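Local coordinates for DNA-binding transcriptional repressor YiaJ (Escherichia coli, PDB 1YSQ), which represses transcription of the yiaKLMNOPQRS operon, which may serve the use of 2,3-diketo-L-gulonate, and is represented here by its C-terminal IclR-type effector domain, at residues Q60-A68 against Y85-L96. Residues are numbered along the deposited sequence; the frame is centred on the assembly and turned at random.
With PO4 (phosphate ion), chain B.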
# COMPACT_ATOMS: atom_id res chain seq x y z
N GLN A 60 12.44 4.90 0.62
CA GLN A 60 12.51 3.57 1.23
C GLN A 60 12.11 2.47 0.23
O GLN A 60 11.17 2.66 -0.55
CB GLN A 60 11.60 3.49 2.45
CG GLN A 60 11.70 2.17 3.22
CD GLN A 60 10.85 2.20 4.48
OE1 GLN A 60 9.84 2.90 4.53
NE2 GLN A 60 11.25 1.44 5.49
N HIS A 61 12.81 1.34 0.27
CA HIS A 61 12.43 0.14 -0.48
C HIS A 61 11.76 -0.84 0.46
O HIS A 61 12.33 -1.25 1.46
CB HIS A 61 13.64 -0.52 -1.14
CG HIS A 61 14.26 0.28 -2.24
ND1 HIS A 61 15.18 -0.26 -3.11
CD2 HIS A 61 14.07 1.57 -2.63
CE1 HIS A 61 15.54 0.67 -3.99
NE2 HIS A 61 14.88 1.78 -3.73
N MET A 62 10.52 -1.19 0.13
CA MET A 62 9.67 -1.95 0.99
C MET A 62 9.53 -3.39 0.33
O MET A 62 9.16 -3.49 -0.85
CB MET A 62 8.37 -1.06 1.20
CG MET A 62 8.46 0.75 0.92
SD MET A 62 6.95 1.17 1.62
CE MET A 62 6.17 1.67 0.24
N PRO A 63 9.90 -4.51 1.02
CA PRO A 63 9.76 -5.85 0.39
C PRO A 63 8.29 -6.18 0.09
O PRO A 63 7.39 -5.80 0.85
CB PRO A 63 10.28 -6.82 1.46
CG PRO A 63 11.09 -5.98 2.41
CD PRO A 63 10.43 -4.62 2.40
N LEU A 64 8.05 -6.87 -1.02
CA LEU A 64 6.67 -7.13 -1.44
C LEU A 64 5.84 -7.92 -0.42
O LEU A 64 4.66 -7.64 -0.24
CB LEU A 64 6.64 -7.86 -2.79
CG LEU A 64 7.23 -7.11 -4.01
CD1 LEU A 64 7.04 -7.95 -5.27
CD2 LEU A 64 6.67 -5.72 -4.21
N TYR A 65 6.48 -8.90 0.25
CA TYR A 65 5.74 -9.88 1.06
C TYR A 65 5.15 -9.32 2.36
O TYR A 65 4.22 -9.90 2.91
CB TYR A 65 6.62 -11.11 1.36
CG TYR A 65 7.55 -10.91 2.54
CD1 TYR A 65 7.24 -11.43 3.80
CD2 TYR A 65 8.72 -10.17 2.39
CE1 TYR A 65 8.07 -11.22 4.90
CE2 TYR A 65 9.58 -9.96 3.47
CZ TYR A 65 9.24 -10.48 4.73
OH TYR A 65 10.10 -10.28 5.79
N CYS A 66 5.71 -8.22 2.86
CA CYS A 66 5.30 -7.66 4.16
C CYS A 66 4.75 -6.22 4.04
O CYS A 66 4.47 -5.58 5.05
CB CYS A 66 6.48 -7.72 5.18
SG CYS A 66 7.96 -6.86 4.60
N SER A 67 4.59 -5.75 2.81
CA SER A 67 4.05 -4.42 2.50
C SER A 67 2.65 -4.60 1.93
O SER A 67 2.47 -5.37 0.98
CB SER A 67 4.95 -3.71 1.47
OG SER A 67 4.32 -2.60 0.85
N ALA A 68 1.67 -3.89 2.49
CA ALA A 68 0.31 -3.96 1.94
C ALA A 68 0.27 -3.55 0.46
O ALA A 68 -0.34 -4.23 -0.37
CB ALA A 68 -0.67 -3.11 2.78
N TYR A 85 9.50 -15.69 -6.66
CA TYR A 85 9.84 -14.76 -5.59
C TYR A 85 10.16 -15.53 -4.31
O TYR A 85 11.18 -15.28 -3.68
CB TYR A 85 8.69 -13.75 -5.38
CG TYR A 85 8.90 -12.77 -4.24
CD1 TYR A 85 9.48 -11.52 -4.47
CD2 TYR A 85 8.47 -13.08 -2.95
CE1 TYR A 85 9.66 -10.61 -3.42
CE2 TYR A 85 8.65 -12.18 -1.89
CZ TYR A 85 9.23 -10.95 -2.13
OH TYR A 85 9.38 -10.06 -1.08
N TRP A 86 9.29 -16.47 -3.93
CA TRP A 86 9.52 -17.29 -2.74
C TRP A 86 10.81 -18.11 -2.86
O TRP A 86 11.57 -18.24 -1.89
CB TRP A 86 8.32 -18.20 -2.42
CG TRP A 86 7.73 -17.91 -1.07
CD1 TRP A 86 7.90 -18.63 0.08
CD2 TRP A 86 6.91 -16.79 -0.72
NE1 TRP A 86 7.24 -18.03 1.12
CE2 TRP A 86 6.61 -16.90 0.66
CE3 TRP A 86 6.38 -15.70 -1.45
CZ2 TRP A 86 5.82 -15.97 1.34
CZ3 TRP A 86 5.59 -14.77 -0.77
CH2 TRP A 86 5.32 -14.91 0.61
N GLU A 87 11.06 -18.64 -4.05
CA GLU A 87 12.26 -19.45 -4.28
C GLU A 87 13.53 -18.62 -4.11
O GLU A 87 14.50 -19.05 -3.47
CB GLU A 87 12.21 -20.11 -5.65
CG GLU A 87 11.31 -21.34 -5.69
CD GLU A 87 10.88 -21.74 -7.09
OE1 GLU A 87 11.55 -21.35 -8.08
OE2 GLU A 87 9.86 -22.45 -7.21
N SER A 88 13.50 -17.40 -4.65
CA SER A 88 14.67 -16.53 -4.75
C SER A 88 14.85 -15.55 -3.57
O SER A 88 15.89 -14.90 -3.47
CB SER A 88 14.61 -15.73 -6.05
OG SER A 88 13.49 -14.84 -6.01
N HIS A 89 13.84 -15.42 -2.71
CA HIS A 89 13.90 -14.50 -1.56
C HIS A 89 13.82 -15.23 -0.21
O HIS A 89 13.38 -14.65 0.80
CB HIS A 89 12.81 -13.41 -1.65
CG HIS A 89 13.00 -12.46 -2.79
ND1 HIS A 89 12.80 -12.82 -4.11
CD2 HIS A 89 13.37 -11.15 -2.82
CE1 HIS A 89 13.05 -11.79 -4.89
NE2 HIS A 89 13.40 -10.76 -4.13
N GLN A 90 14.28 -16.48 -0.20
CA GLN A 90 14.17 -17.34 0.99
C GLN A 90 14.80 -16.70 2.23
O GLN A 90 14.25 -16.80 3.33
CB GLN A 90 14.77 -18.73 0.74
CG GLN A 90 13.77 -19.75 0.23
CD GLN A 90 12.54 -19.88 1.13
OE1 GLN A 90 12.59 -20.54 2.17
NE2 GLN A 90 11.43 -19.24 0.72
N HIS A 91 15.91 -16.01 2.03
CA HIS A 91 16.62 -15.38 3.13
C HIS A 91 15.92 -14.10 3.60
O HIS A 91 15.88 -13.80 4.80
CB HIS A 91 18.05 -15.06 2.68
CG HIS A 91 18.88 -14.42 3.73
ND1 HIS A 91 19.21 -13.09 3.71
CD2 HIS A 91 19.46 -14.94 4.85
CE1 HIS A 91 19.95 -12.80 4.77
NE2 HIS A 91 20.11 -13.90 5.48
N GLU A 92 15.35 -13.37 2.65
CA GLU A 92 14.70 -12.09 2.93
C GLU A 92 13.31 -12.24 3.54
O GLU A 92 12.87 -11.36 4.28
CB GLU A 92 14.65 -11.25 1.65
CG GLU A 92 16.03 -10.97 1.05
CD GLU A 92 16.39 -11.88 -0.11
OE1 GLU A 92 16.48 -13.12 0.08
OE2 GLU A 92 16.60 -11.35 -1.22
N ILE A 93 12.61 -13.34 3.23
CA ILE A 93 11.29 -13.59 3.82
C ILE A 93 11.42 -14.11 5.26
O ILE A 93 11.77 -15.26 5.49
CB ILE A 93 10.43 -14.56 2.94
CG1 ILE A 93 10.16 -13.95 1.55
CG2 ILE A 93 9.10 -14.90 3.64
CD1 ILE A 93 9.97 -14.98 0.44
N GLN A 94 11.12 -13.24 6.21
CA GLN A 94 11.37 -13.52 7.62
C GLN A 94 10.15 -13.15 8.47
O GLN A 94 9.44 -12.20 8.13
CB GLN A 94 12.61 -12.77 8.11
CG GLN A 94 13.94 -13.23 7.48
CD GLN A 94 14.34 -14.65 7.88
OE1 GLN A 94 14.09 -15.07 9.01
NE2 GLN A 94 14.96 -15.38 6.96
N PRO A 95 9.92 -13.88 9.55
CA PRO A 95 8.77 -13.63 10.43
C PRO A 95 8.98 -12.41 11.30
O PRO A 95 9.40 -12.54 12.46
CB PRO A 95 8.69 -14.90 11.28
CG PRO A 95 10.12 -15.40 11.35
CD PRO A 95 10.74 -15.02 10.03
N LEU A 96 8.68 -11.23 10.76
CA LEU A 96 8.84 -9.98 11.48
C LEU A 96 7.96 -9.92 12.72
O LEU A 96 8.38 -9.44 13.79
CB LEU A 96 8.57 -8.78 10.56
CG LEU A 96 9.35 -8.73 9.23
CD1 LEU A 96 8.96 -7.49 8.45
CD2 LEU A 96 10.86 -8.79 9.44
P PO4 B . 2.55 -0.46 3.27
O1 PO4 B . 2.27 -1.59 4.28
O2 PO4 B . 1.94 -0.73 1.93
O3 PO4 B . 2.10 0.89 3.79
O4 PO4 B . 4.07 -0.43 3.10
O HOH W 1 11.18 -8.23 -1.51
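Tyr85 OH, carried by the last turn of helix 79-88, receives a weak hydrogen bond from Tyr65 N at 3.4 Å and shares a water with Leu64 N, whose own bond to it is weak; the link from Tyr85 OH to that water is 2.6 Å. Tyrosine suits the place because its ring reaches from the helix to these amides while lying against apolar atoms: CE2 meets Tyr65 CB at 4.0 Å, and CE1 and CZ border Leu64 CB. The two tyrosine side chains cross at about a right angle.

Tyr65 fills the middle of the contact. Its CG sits between the backbone N and the carbonyl carbon (chi1 83°), a turn that carries the ring along the loop that follows helix 79-88. One face receives Ile93 CA in a CH-pi contact, 4.1 Å from the ring centroid, with Cys66 CB over the opposite face; the branched Ile93 adds CG2 beside Tyr65 CD1. At the far end Tyr65 OH lies 3.1 Å from Gln94 O, an acceptor near the ring plane, although Glu92 O is also close. Leu96 CG packs 3.8 Å from Tyr65 OH, and its CD1 also meets Cys66 SG. A leucine in place of Tyr65 has no hydroxyl or ring, and would probably leave Gln94 O without this partner and a gap between Ile93 CA and Cys66 CB.

Trp86 CH2 backs Tyr65 CB, while Trp86 NE1 bonds to Thr102 O. Within the GAF-like IclR effector domain, the contact thus packs the end of helix 79-88 and its following loop against the turn joining strand 61-63, at the edge of the antiparallel sheet, to helix 68-75, where Ser67 is the N-cap and Ala68 N donates to a phosphate ion, probably from the crystallisation liquor.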